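Local atomic coordinates of P43 (Trichuris muris, PDB entry 6QIX), a protein that is the major secreted protein of the whipworm, tethers to matrix and inhibits interleukin-13 function. Residues 26-31 / 94-99; 48-53 / 81-86; 187-192 / 254-259; 258-263 / 315-320. All coordinates share one frame; numbering follows the deposited sequence.

The four contacts fall into two pairs. Contacts 1 and 2 lie about 6 Å apart, centre to centre, and meet on the antiparallel hairpin of strands 79-85 and 95-101 through two salt bridges: R82 NE reaches E98 OE1 at 2.7 Å, and R84 NE reaches D96 OD2 at 2.7 Å. Contact 2 is made wholly by chain that runs between the two segments of contact 1. Contacts 3 and 4, centres about 10 Å apart, share G258 and C259, in the connecting loop of the second hairpin, 246-252 with 262-268, and D257 OD1 touches W316 CZ2 at 3.5 Å. The pairs stay separate: contact 1 is about 31 Å from contact 3, centre to centre, and about 16 Å from contact 4 at nearest atoms.

Contact 1: residues 26-31 / 94-99; sequences GDWKPW and PLDGEV
W28 and W31 both present the benzo end of the indole to E98, and W28 also reaches D96. E98 OE1 lies over one face of W28, near its rim, while E98 OE2 comes to 3.8 Å from W28 CZ2. The same carboxylate turns OE1 to W31, 3.8 Å from CZ2. Its plane is only 22° from that of the W28 ring and 19° from that of W31, so the three flat groups are nearly aligned. D96 points its CB toward the tryptophans, and with CG anti to the backbone N (chi1 -169°) its carboxylate is carried to the W28 rim, OD2 3.8 Å from CH2. A second set joins ring to backbone: W28 CZ3 is 3.6 Å from D96 O, and W31 CZ3 is 3.5 Å from E98 O. No direct hydrogen bond joins the segments. The carboxylates are instead paired with basic residues, E98 with R82 and D96 with R84 of strand 79-85, and D96 also with K147; R82 makes a cation-pi contact with W28. Such tryptophan-arginine layering resembles the WxxW core of thrombospondin type 1 repeats. The basic partners probably offset the acidic charge, so that indoles, carboxylates and guanidinium groups pack together in one layered cluster.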
loop_
_atom_site.group_PDB
_atom_site.type_symbol
_atom_site.label_atom_id
_atom_site.label_comp_id
_atom_site.label_asym_id
_atom_site.label_seq_id
_atom_site.Cartn_x
_atom_site.Cartn_y
_atom_site.Cartn_z
ATOM N N GLY A 26 24.276 -16.749 0.409
ATOM C CA GLY A 26 25.384 -16.958 -0.504
ATOM C C GLY A 26 26.003 -15.687 -1.034
ATOM O O GLY A 26 26.970 -15.698 -1.798
ATOM N N ASP A 27 25.436 -14.566 -0.638
ATOM C CA ASP A 27 25.936 -13.251 -0.994
ATOM C C ASP A 27 26.200 -13.012 -2.481
ATOM O O ASP A 27 25.865 -13.819 -3.355
ATOM C CB ASP A 27 27.195 -12.951 -0.175
ATOM C CG ASP A 27 26.942 -13.015 1.321
ATOM O OD1 ASP A 27 26.397 -14.040 1.784
ATOM O OD2 ASP A 27 27.280 -12.035 2.025
ATOM N N TRP A 28 26.828 -11.886 -2.750
ATOM C CA TRP A 28 26.224 -10.920 -3.646
ATOM C C TRP A 28 26.425 -11.233 -5.118
ATOM O O TRP A 28 27.547 -11.446 -5.575
ATOM C CB TRP A 28 26.770 -9.543 -3.297
ATOM C CG TRP A 28 26.491 -9.146 -1.874
ATOM C CD1 TRP A 28 27.390 -9.078 -0.858
ATOM C CD2 TRP A 28 25.220 -8.758 -1.315
ATOM N NE1 TRP A 28 26.768 -8.664 0.296
ATOM C CE2 TRP A 28 25.439 -8.454 0.041
ATOM C CE3 TRP A 28 23.928 -8.624 -1.836
ATOM C CZ2 TRP A 28 24.412 -8.036 0.890
ATOM C CZ3 TRP A 28 22.904 -8.206 -0.989
ATOM C CH2 TRP A 28 23.154 -7.917 0.358
ATOM N N LYS A 29 25.314 -11.268 -5.853
ATOM C CA LYS A 29 25.332 -11.153 -7.301
ATOM C C LYS A 29 25.673 -9.709 -7.648
ATOM O O LYS A 29 25.678 -8.838 -6.773
ATOM C CB LYS A 29 23.975 -11.568 -7.872
ATOM C CG LYS A 29 23.429 -12.850 -7.242
ATOM C CD LYS A 29 22.584 -13.636 -8.230
ATOM C CE LYS A 29 22.254 -15.052 -7.720
ATOM N NZ LYS A 29 22.697 -15.283 -6.317
ATOM N N PRO A 30 25.964 -9.416 -8.914
ATOM C CA PRO A 30 26.438 -8.067 -9.247
ATOM C C PRO A 30 25.355 -7.010 -9.073
ATOM O O PRO A 30 24.153 -7.267 -9.215
ATOM C CB PRO A 30 26.889 -8.177 -10.714
ATOM C CG PRO A 30 26.262 -9.443 -11.255
ATOM C CD PRO A 30 26.026 -10.351 -10.059
ATOM N N TRP A 31 25.819 -5.808 -8.731
ATOM C CA TRP A 31 24.966 -4.632 -8.712
ATOM C C TRP A 31 24.361 -4.384 -10.088
ATOM O O TRP A 31 25.045 -4.496 -11.112
ATOM C CB TRP A 31 25.779 -3.401 -8.328
ATOM C CG TRP A 31 26.142 -3.245 -6.886
ATOM C CD1 TRP A 31 27.358 -3.496 -6.314
ATOM C CD2 TRP A 31 25.307 -2.728 -5.847
ATOM N NE1 TRP A 31 27.324 -3.187 -4.973
ATOM C CE2 TRP A 31 26.075 -2.718 -4.662
ATOM C CE3 TRP A 31 23.976 -2.291 -5.798
ATOM C CZ2 TRP A 31 25.560 -2.274 -3.441
ATOM C CZ3 TRP A 31 23.470 -1.849 -4.595
ATOM C CH2 TRP A 31 24.256 -1.856 -3.425
ATOM N N PRO A 94 14.185 -16.526 1.500
ATOM C CA PRO A 94 15.283 -16.934 0.610
ATOM C C PRO A 94 16.137 -15.808 0.050
ATOM O O PRO A 94 17.243 -16.091 -0.431
ATOM C CB PRO A 94 14.559 -17.665 -0.534
ATOM C CG PRO A 94 13.182 -17.088 -0.542
ATOM C CD PRO A 94 12.862 -16.774 0.901
ATOM N N LEU A 95 15.691 -14.557 0.101
ATOM C CA LEU A 95 16.370 -13.480 -0.598
ATOM C C LEU A 95 16.791 -12.368 0.355
ATOM O O LEU A 95 16.204 -12.162 1.423
ATOM C CB LEU A 95 15.470 -12.883 -1.697
ATOM C CG LEU A 95 14.990 -13.891 -2.740
ATOM C CD1 LEU A 95 14.096 -13.174 -3.760
ATOM C CD2 LEU A 95 16.179 -14.595 -3.421
ATOM N N ASP A 96 17.781 -11.594 -0.087
ATOM C CA ASP A 96 18.248 -10.450 0.684
ATOM C C ASP A 96 18.840 -9.407 -0.258
ATOM O O ASP A 96 19.667 -9.736 -1.120
ATOM C CB ASP A 96 19.280 -10.886 1.736
ATOM C CG ASP A 96 19.589 -9.784 2.721
ATOM O OD1 ASP A 96 18.633 -9.257 3.321
ATOM O OD2 ASP A 96 20.778 -9.411 2.859
ATOM N N GLY A 97 18.408 -8.154 -0.091
ATOM C CA GLY A 97 18.786 -7.099 -1.011
ATOM C C GLY A 97 19.528 -5.920 -0.405
ATOM O O GLY A 97 19.513 -5.703 0.810
ATOM N N GLU A 98 20.196 -5.158 -1.266
ATOM C CA GLU A 98 20.864 -3.920 -0.887
ATOM C C GLU A 98 20.575 -2.864 -1.945
ATOM O O GLU A 98 20.529 -3.180 -3.141
ATOM C CB GLU A 98 22.366 -4.131 -0.759
ATOM C CG GLU A 98 22.940 -3.594 0.512
ATOM C CD GLU A 98 24.317 -4.127 0.784
ATOM O OE1 GLU A 98 25.080 -4.287 -0.196
ATOM O OE2 GLU A 98 24.624 -4.388 1.974
ATOM N N VAL A 99 20.376 -1.619 -1.500
ATOM C CA VAL A 99 20.041 -0.508 -2.384
ATOM C C VAL A 99 21.055 0.619 -2.203
ATOM O O VAL A 99 21.447 0.956 -1.076
ATOM C CB VAL A 99 18.604 -0.014 -2.112
ATOM C CG1 VAL A 99 18.350 1.364 -2.673
ATOM C CG2 VAL A 99 17.560 -0.983 -2.699
#

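Contact 2: residues 48-53 / 81-86; sequences HACGMH and FRCRRR
R85 reaches across to the loop that follows helix 39-49, gripping the carbonyls of C50 and G51 beside M52. From CB, with CG anti to the backbone N (chi1 -163°), the chain runs extended out to NE. CD passes 4.0 Å from C50 O, and CZ then brings the guanidinium up to the turn. NH1 donates to C50 O at 3.2 Å, a bent bond with an N-H...O angle of 135°, and more weakly to G51 O at 3.3 Å. M52 touches the same group twice: its CG lies 3.4 Å from R85 NH1, and the methyl CE lies over one face of the guanidinium, toward its rim, 3.9 Å from R85 NH2. Glycine at G51 suits the positive phi of the Schellman motif that ends the helix, and the arginine binds just there. Two residues earlier on the same face of the strand, the disulfide joins C50 SG to C83 SG at 2.1 Å, with chi3 of 97°. C50 SG also meets the edge of the F81 ring, 3.9 Å from CE2, and A49 CB packs close by at 3.7 Å from F81 CD2. Water 1 adds a polar link, donating to A49 O and accepting from C83 N. The inward residues F81, C83 and R85 thus fasten the end of helix 39-49 to one face of strand 79-85, while R82 and R84 leave from its other face. L95 of the partner strand 95-101 packs against C50, M52 and R85.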
loop_
_atom_site.group_PDB
_atom_site.type_symbol
_atom_site.label_atom_id
_atom_site.label_comp_id
_atom_site.label_asym_id
_atom_site.label_seq_id
_atom_site.Cartn_x
_atom_site.Cartn_y
_atom_site.Cartn_z
ATOM N N HIS A 48 15.573 -10.245 -12.098
ATOM C CA HIS A 48 16.768 -10.777 -12.747
ATOM C C HIS A 48 17.995 -10.633 -11.857
ATOM O O HIS A 48 18.880 -11.499 -11.876
ATOM C CB HIS A 48 17.010 -10.071 -14.080
ATOM C CG HIS A 48 15.962 -10.356 -15.104
ATOM N ND1 HIS A 48 15.838 -9.625 -16.266
ATOM C CD2 HIS A 48 14.972 -11.280 -15.131
ATOM C CE1 HIS A 48 14.821 -10.093 -16.967
ATOM N NE2 HIS A 48 14.282 -11.099 -16.302
ATOM N N ALA A 49 18.074 -9.539 -11.091
ATOM C CA ALA A 49 19.202 -9.329 -10.186
ATOM C C ALA A 49 19.308 -10.438 -9.153
ATOM O O ALA A 49 20.412 -10.777 -8.727
ATOM C CB ALA A 49 19.066 -7.977 -9.479
ATOM N N CYS A 50 18.180 -10.983 -8.715
ATOM C CA CYS A 50 18.161 -12.128 -7.810
ATOM C C CYS A 50 18.283 -13.458 -8.542
ATOM O O CYS A 50 18.167 -14.514 -7.912
ATOM C CB CYS A 50 16.871 -12.128 -6.974
ATOM S SG CYS A 50 16.789 -10.785 -5.734
ATOM N N GLY A 51 18.474 -13.434 -9.854
ATOM C CA GLY A 51 18.607 -14.667 -10.604
ATOM C C GLY A 51 17.303 -15.406 -10.795
ATOM O O GLY A 51 17.287 -16.639 -10.741
ATOM N N MET A 52 16.209 -14.685 -11.029
ATOM C CA MET A 52 14.894 -15.289 -11.150
ATOM C C MET A 52 14.158 -14.687 -12.331
ATOM O O MET A 52 14.303 -13.498 -12.629
ATOM C CB MET A 52 14.077 -15.075 -9.882
ATOM C CG MET A 52 14.901 -15.222 -8.638
ATOM S SD MET A 52 13.937 -14.876 -7.175
ATOM C CE MET A 52 13.154 -16.458 -6.906
ATOM N N HIS A 53 13.362 -15.522 -12.996
ATOM C CA HIS A 53 12.467 -15.044 -14.039
ATOM C C HIS A 53 11.458 -14.061 -13.454
ATOM O O HIS A 53 11.077 -14.148 -12.281
ATOM C CB HIS A 53 11.732 -16.220 -14.698
ATOM C CG HIS A 53 12.472 -16.832 -15.846
ATOM N ND1 HIS A 53 13.528 -16.207 -16.474
ATOM C CD2 HIS A 53 12.308 -18.020 -16.478
ATOM C CE1 HIS A 53 13.986 -16.982 -17.440
ATOM N NE2 HIS A 53 13.262 -18.089 -17.465
ATOM N N PHE A 81 20.639 -1.923 -7.257
ATOM C CA PHE A 81 20.222 -3.019 -6.386
ATOM C C PHE A 81 21.170 -4.201 -6.557
ATOM O O PHE A 81 21.715 -4.442 -7.634
ATOM C CB PHE A 81 18.761 -3.400 -6.723
ATOM C CG PHE A 81 18.208 -4.594 -5.987
ATOM C CD1 PHE A 81 17.675 -4.456 -4.705
ATOM C CD2 PHE A 81 18.128 -5.828 -6.613
ATOM C CE1 PHE A 81 17.113 -5.542 -4.051
ATOM C CE2 PHE A 81 17.569 -6.923 -5.951
ATOM C CZ PHE A 81 17.069 -6.774 -4.678
ATOM N N ARG A 82 21.341 -4.959 -5.479
ATOM C CA ARG A 82 22.014 -6.247 -5.569
ATOM C C ARG A 82 21.356 -7.195 -4.588
ATOM O O ARG A 82 20.712 -6.770 -3.630
ATOM C CB ARG A 82 23.523 -6.142 -5.311
ATOM C CG ARG A 82 23.935 -5.811 -3.900
ATOM C CD ARG A 82 25.476 -5.888 -3.792
ATOM N NE ARG A 82 25.952 -5.521 -2.465
ATOM C CZ ARG A 82 27.208 -5.660 -2.055
ATOM N NH1 ARG A 82 28.132 -6.160 -2.881
ATOM N NH2 ARG A 82 27.541 -5.287 -0.820
ATOM N N CYS A 83 21.538 -8.490 -4.839
ATOM C CA CYS A 83 20.747 -9.526 -4.198
ATOM C C CYS A 83 21.638 -10.694 -3.799
ATOM O O CYS A 83 22.683 -10.949 -4.410
ATOM C CB CYS A 83 19.624 -10.005 -5.145
ATOM S SG CYS A 83 18.371 -11.120 -4.451
ATOM N N ARG A 84 21.210 -11.403 -2.762
ATOM C CA ARG A 84 21.852 -12.652 -2.389
ATOM C C ARG A 84 20.768 -13.644 -2.001
ATOM O O ARG A 84 19.641 -13.264 -1.694
ATOM C CB ARG A 84 22.843 -12.466 -1.253
ATOM C CG ARG A 84 22.263 -11.902 0.017
ATOM C CD ARG A 84 23.421 -11.535 0.953
ATOM N NE ARG A 84 22.951 -10.941 2.204
ATOM C CZ ARG A 84 23.739 -10.589 3.213
ATOM N NH1 ARG A 84 25.041 -10.755 3.109
ATOM N NH2 ARG A 84 23.231 -10.067 4.320
ATOM N N ARG A 85 21.122 -14.929 -2.018
ATOM C CA ARG A 85 20.132 -15.992 -1.996
ATOM C C ARG A 85 20.523 -17.078 -1.010
ATOM O O ARG A 85 21.709 -17.298 -0.741
ATOM C CB ARG A 85 19.980 -16.603 -3.393
ATOM C CG ARG A 85 18.728 -17.434 -3.614
ATOM C CD ARG A 85 18.357 -17.401 -5.098
ATOM N NE ARG A 85 17.316 -18.364 -5.463
ATOM C CZ ARG A 85 16.753 -18.423 -6.669
ATOM N NH1 ARG A 85 17.142 -17.577 -7.621
ATOM N NH2 ARG A 85 15.802 -19.318 -6.930
ATOM N N ARG A 86 19.505 -17.748 -0.479
ATOM C CA ARG A 86 19.689 -18.977 0.284
ATOM C C ARG A 86 18.456 -19.839 0.085
ATOM O O ARG A 86 17.429 -19.365 -0.415
ATOM C CB ARG A 86 19.906 -18.689 1.772
ATOM C CG ARG A 86 18.629 -18.309 2.519
ATOM C CD ARG A 86 18.933 -17.945 3.978
ATOM N NE ARG A 86 17.867 -17.157 4.577
ATOM C CZ ARG A 86 17.976 -16.512 5.729
ATOM N NH1 ARG A 86 19.112 -16.569 6.404
ATOM N NH2 ARG A 86 16.949 -15.804 6.191
HETATM O O HOH W 1 22.308 -8.739 -7.523
#

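Contact 3: residues 187-192 / 254-259; sequences DCPAYG and DKKDGC
K256 NZ binds D187 at one end of the contact, P189 packs in the centre on D254 and K256, and the C188-C259 disulfide closes another side. K256 NZ donates to D187 O at 2.7 Å, coming from above the carbonyl plane, 39° out of it. The carboxylate of the same aspartate adds a long salt bridge, D187 OD2 to K256 NZ at 3.5 Å. C188 SG is bonded to C259 SG (2.1 Å, chi3 -87°). P189 meets the second segment through CG and CD: CG is 3.4 Å from D254 O, and CD is 3.8 Å from K256 CB. Cysteine spacing suggests that this disulfide repeats C22-C92 of the first half of the chain, as C200-C269 repeats C34-C102; both halves build a two-stranded hairpin, here 246-252 with 262-268, and the 254-259 segment lies in its connecting loop. In the next shell, a type II turn from K256 to C259 reverses the chain, closed by C259 N to K256 O at 2.9 Å, with G258 taking the positive phi of its third position. The lysine chain, extended beyond CG, reaches D187, and its NZ has a weak bond to H186 O as well. Water 2 donates to A190 O and accepts from D254 N. Further out, the side chain of R253 touches both cysteines, and G192 pairs with K252 by a backbone bond.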
loop_
_atom_site.group_PDB
_atom_site.type_symbol
_atom_site.label_atom_id
_atom_site.label_comp_id
_atom_site.label_asym_id
_atom_site.label_seq_id
_atom_site.Cartn_x
_atom_site.Cartn_y
_atom_site.Cartn_z
ATOM N N ASP A 187 15.325 13.067 12.612
ATOM C CA ASP A 187 15.651 12.434 13.904
ATOM C C ASP A 187 14.388 12.074 14.701
ATOM O O ASP A 187 14.162 12.509 15.838
ATOM C CB ASP A 187 16.577 13.347 14.698
ATOM C CG ASP A 187 17.025 12.740 15.977
ATOM O OD1 ASP A 187 17.250 11.512 15.999
ATOM O OD2 ASP A 187 17.141 13.506 16.956
ATOM N N CYS A 188 13.576 11.232 14.077
ATOM C CA CYS A 188 12.289 10.882 14.631
ATOM C C CYS A 188 12.458 10.057 15.898
ATOM O O CYS A 188 13.429 9.313 16.037
ATOM C CB CYS A 188 11.465 10.069 13.641
ATOM S SG CYS A 188 11.077 11.016 12.153
ATOM N N PRO A 189 11.523 10.180 16.829
ATOM C CA PRO A 189 11.580 9.378 18.049
ATOM C C PRO A 189 11.428 7.893 17.758
ATOM O O PRO A 189 10.832 7.481 16.770
ATOM C CB PRO A 189 10.401 9.910 18.871
ATOM C CG PRO A 189 10.002 11.149 18.289
ATOM C CD PRO A 189 10.392 11.120 16.840
ATOM N N ALA A 190 11.934 7.075 18.679
ATOM C CA ALA A 190 11.905 5.637 18.471
ATOM C C ALA A 190 10.506 5.052 18.662
ATOM O O ALA A 190 9.772 5.422 19.592
ATOM C CB ALA A 190 12.867 4.952 19.446
ATOM N N TYR A 191 10.164 4.106 17.788
ATOM C CA TYR A 191 8.911 3.370 17.941
ATOM C C TYR A 191 8.975 2.516 19.197
ATOM O O TYR A 191 10.042 1.996 19.567
ATOM C CB TYR A 191 8.654 2.458 16.747
ATOM C CG TYR A 191 8.271 3.150 15.460
ATOM C CD1 TYR A 191 7.003 3.714 15.296
ATOM C CD2 TYR A 191 9.159 3.234 14.401
ATOM C CE1 TYR A 191 6.649 4.357 14.125
ATOM C CE2 TYR A 191 8.787 3.831 13.222
ATOM C CZ TYR A 191 7.538 4.399 13.091
ATOM O OH TYR A 191 7.156 5.007 11.894
ATOM N N GLY A 192 7.803 2.359 19.849
ATOM C CA GLY A 192 7.655 1.377 20.893
ATOM C C GLY A 192 7.449 0.004 20.300
ATOM O O GLY A 192 7.476 -0.197 19.052
ATOM N N ASP A 254 6.455 8.916 19.463
ATOM C CA ASP A 254 6.014 10.236 19.879
ATOM C C ASP A 254 5.946 11.205 18.700
ATOM O O ASP A 254 6.664 11.072 17.709
ATOM C CB ASP A 254 6.980 10.814 20.925
ATOM C CG ASP A 254 6.666 10.373 22.329
ATOM O OD1 ASP A 254 5.651 9.638 22.511
ATOM O OD2 ASP A 254 7.442 10.787 23.248
ATOM N N LYS A 255 5.112 12.230 18.838
ATOM C CA LYS A 255 5.000 13.215 17.775
ATOM C C LYS A 255 6.282 14.023 17.701
ATOM O O LYS A 255 7.005 14.191 18.695
ATOM C CB LYS A 255 3.801 14.138 17.999
ATOM C CG LYS A 255 2.452 13.470 17.631
ATOM C CD LYS A 255 1.263 14.424 17.757
ATOM C CE LYS A 255 0.214 13.869 18.724
ATOM N NZ LYS A 255 0.784 13.542 20.081
ATOM N N LYS A 256 6.560 14.517 16.501
ATOM C CA LYS A 256 7.713 15.350 16.230
ATOM C C LYS A 256 7.532 15.888 14.819
ATOM O O LYS A 256 7.125 15.139 13.930
ATOM C CB LYS A 256 9.039 14.590 16.350
ATOM C CG LYS A 256 10.252 15.556 16.422
ATOM C CD LYS A 256 11.558 14.797 16.525
ATOM C CE LYS A 256 12.749 15.748 16.418
ATOM N NZ LYS A 256 14.009 15.042 16.766
ATOM N N ASP A 257 7.826 17.170 14.607
ATOM C CA ASP A 257 7.609 17.701 13.273
ATOM C C ASP A 257 8.402 16.890 12.252
ATOM O O ASP A 257 9.564 16.530 12.483
ATOM C CB ASP A 257 8.007 19.171 13.198
ATOM C CG ASP A 257 7.656 19.800 11.850
ATOM O OD1 ASP A 257 6.489 19.646 11.413
ATOM O OD2 ASP A 257 8.546 20.430 11.227
ATOM N N GLY A 258 7.758 16.593 11.117
ATOM C CA GLY A 258 8.368 15.828 10.059
ATOM C C GLY A 258 8.226 14.337 10.234
ATOM O O GLY A 258 8.675 13.576 9.365
ATOM N N CYS A 259 7.574 13.896 11.308
ATOM C CA CYS A 259 7.541 12.481 11.665
ATOM C C CYS A 259 6.111 12.074 11.973
ATOM O O CYS A 259 5.562 12.489 13.002
ATOM C CB CYS A 259 8.414 12.198 12.899
ATOM S SG CYS A 259 10.152 12.733 12.795
HETATM O O HOH W 2 8.693 7.353 20.942
#

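Contact 4: residues 258-263 / 315-320; sequences GCFPLK and HWKRDG
Water 3 donates to L262 O at 2.7 Å and to G320 O at 2.9 Å, bridging two segments that no direct hydrogen bond joins. The rest is ring against backbone. W316 lays the face of its indole on G258: the CA stands 3.4 Å from the centroid of the five-membered ring, almost on the ring normal, a CH-pi contact, and G258 N is 3.3 Å from W316 CE2. W316 CG sits between its backbone N and carbonyl carbon (chi1 60°), a crowded position that turns the indole onto the loop. F260 answers in the other direction. Its ring is sandwiched, with P261 CD over one face and G320 CA over the centre of the opposite one, 3.5 Å from the centroid. Having no side chain, G320 lets the ring lie flat on the helix backbone, where F260 CE1 also nears K317 O at 3.7 Å. Y321 meets F260 edge-to-face, and M324, a turn further on, touches both F260 and L262. A glycine in each segment receives the aromatic ring of the other, a reciprocal CH-pi packing that docks the first turns of helix 315-325 on the entry to strand 262-268 of the second hairpin.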
loop_
_atom_site.group_PDB
_atom_site.type_symbol
_atom_site.label_atom_id
_atom_site.label_comp_id
_atom_site.label_asym_id
_atom_site.label_seq_id
_atom_site.Cartn_x
_atom_site.Cartn_y
_atom_site.Cartn_z
ATOM N N GLY A 258 7.758 16.593 11.117
ATOM C CA GLY A 258 8.368 15.828 10.059
ATOM C C GLY A 258 8.226 14.337 10.234
ATOM O O GLY A 258 8.675 13.576 9.365
ATOM N N CYS A 259 7.574 13.896 11.308
ATOM C CA CYS A 259 7.541 12.481 11.665
ATOM C C CYS A 259 6.111 12.074 11.973
ATOM O O CYS A 259 5.562 12.489 13.002
ATOM C CB CYS A 259 8.414 12.198 12.899
ATOM S SG CYS A 259 10.152 12.733 12.795
ATOM N N PHE A 260 5.545 11.188 11.159
ATOM C CA PHE A 260 4.192 10.768 11.472
ATOM C C PHE A 260 4.260 9.711 12.568
ATOM O O PHE A 260 5.093 8.818 12.490
ATOM C CB PHE A 260 3.511 10.168 10.220
ATOM C CG PHE A 260 2.044 10.005 10.358
ATOM C CD1 PHE A 260 1.205 11.093 10.204
ATOM C CD2 PHE A 260 1.501 8.750 10.625
ATOM C CE1 PHE A 260 -0.152 10.944 10.304
ATOM C CE2 PHE A 260 0.141 8.597 10.782
ATOM C CZ PHE A 260 -0.688 9.694 10.597
ATOM N N PRO A 261 3.365 9.749 13.553
ATOM C CA PRO A 261 3.549 8.914 14.753
ATOM C C PRO A 261 3.062 7.471 14.691
ATOM O O PRO A 261 3.467 6.672 15.553
ATOM C CB PRO A 261 2.739 9.663 15.819
ATOM C CG PRO A 261 1.653 10.314 15.010
ATOM C CD PRO A 261 2.307 10.759 13.750
ATOM N N LEU A 262 2.185 7.098 13.758
ATOM C CA LEU A 262 1.565 5.769 13.785
ATOM C C LEU A 262 1.713 5.074 12.444
ATOM O O LEU A 262 1.362 5.637 11.402
ATOM C CB LEU A 262 0.096 5.875 14.121
ATOM C CG LEU A 262 -0.633 4.558 14.326
ATOM C CD1 LEU A 262 -0.095 3.841 15.565
ATOM C CD2 LEU A 262 -2.104 4.873 14.434
ATOM N N LYS A 263 2.204 3.851 12.480
ATOM C CA LYS A 263 2.349 2.984 11.325
ATOM C C LYS A 263 1.440 1.781 11.558
ATOM O O LYS A 263 1.392 1.266 12.688
ATOM C CB LYS A 263 3.803 2.544 11.220
ATOM C CG LYS A 263 4.297 2.249 9.862
ATOM C CD LYS A 263 5.380 1.158 9.941
ATOM C CE LYS A 263 6.655 1.684 10.601
ATOM N NZ LYS A 263 7.883 1.473 9.740
ATOM N N HIS A 315 3.549 17.064 3.397
ATOM C CA HIS A 315 3.544 15.766 2.710
ATOM C C HIS A 315 3.707 14.604 3.702
ATOM O O HIS A 315 3.088 13.546 3.515
ATOM C CB HIS A 315 4.596 15.678 1.574
ATOM C CG HIS A 315 6.000 15.981 1.984
ATOM N ND1 HIS A 315 6.781 15.093 2.688
ATOM C CD2 HIS A 315 6.779 17.069 1.757
ATOM C CE1 HIS A 315 7.959 15.645 2.932
ATOM N NE2 HIS A 315 7.992 16.835 2.354
ATOM N N TRP A 316 4.498 14.781 4.765
ATOM C CA TRP A 316 4.759 13.653 5.681
ATOM C C TRP A 316 3.509 13.278 6.472
ATOM O O TRP A 316 3.288 12.096 6.821
ATOM C CB TRP A 316 5.924 13.977 6.629
ATOM C CG TRP A 316 5.712 15.193 7.530
ATOM C CD1 TRP A 316 6.154 16.496 7.305
ATOM C CD2 TRP A 316 5.013 15.216 8.775
ATOM N NE1 TRP A 316 5.736 17.312 8.326
ATOM C CE2 TRP A 316 5.046 16.552 9.246
ATOM C CE3 TRP A 316 4.358 14.225 9.543
ATOM C CZ2 TRP A 316 4.442 16.932 10.457
ATOM C CZ3 TRP A 316 3.760 14.584 10.727
ATOM C CH2 TRP A 316 3.817 15.958 11.190
ATOM N N LYS A 317 2.668 14.267 6.736
ATOM C CA LYS A 317 1.440 14.023 7.465
ATOM C C LYS A 317 0.367 13.456 6.539
ATOM O O LYS A 317 -0.315 12.483 6.897
ATOM C CB LYS A 317 0.983 15.304 8.147
ATOM C CG LYS A 317 -0.259 15.109 9.011
ATOM C CD LYS A 317 -0.748 16.391 9.641
ATOM C CE LYS A 317 0.300 17.033 10.509
ATOM N NZ LYS A 317 -0.325 17.735 11.665
ATOM N N ARG A 318 0.208 14.056 5.341
ATOM C CA ARG A 318 -0.686 13.477 4.334
ATOM C C ARG A 318 -0.348 12.009 4.070
ATOM O O ARG A 318 -1.236 11.146 4.018
ATOM C CB ARG A 318 -0.574 14.299 3.051
ATOM C CG ARG A 318 -1.548 13.933 1.926
ATOM C CD ARG A 318 -0.997 12.823 0.954
ATOM N NE ARG A 318 0.366 13.119 0.527
ATOM C CZ ARG A 318 0.703 14.036 -0.370
ATOM N NH1 ARG A 318 -0.225 14.757 -0.968
ATOM N NH2 ARG A 318 1.982 14.277 -0.627
ATOM N N ASP A 319 0.938 11.712 3.864
ATOM C CA ASP A 319 1.357 10.347 3.556
ATOM C C ASP A 319 1.042 9.403 4.712
ATOM O O ASP A 319 0.581 8.256 4.511
ATOM C CB ASP A 319 2.858 10.332 3.246
ATOM C CG ASP A 319 3.199 10.993 1.899
ATOM O OD1 ASP A 319 2.237 11.154 1.094
ATOM O OD2 ASP A 319 4.409 11.306 1.643
ATOM N N GLY A 320 1.265 9.866 5.931
ATOM C CA GLY A 320 1.005 8.998 7.069
ATOM C C GLY A 320 -0.452 8.610 7.176
ATOM O O GLY A 320 -0.762 7.457 7.412
HETATM O O HOH W 3 1.036 5.636 8.690
#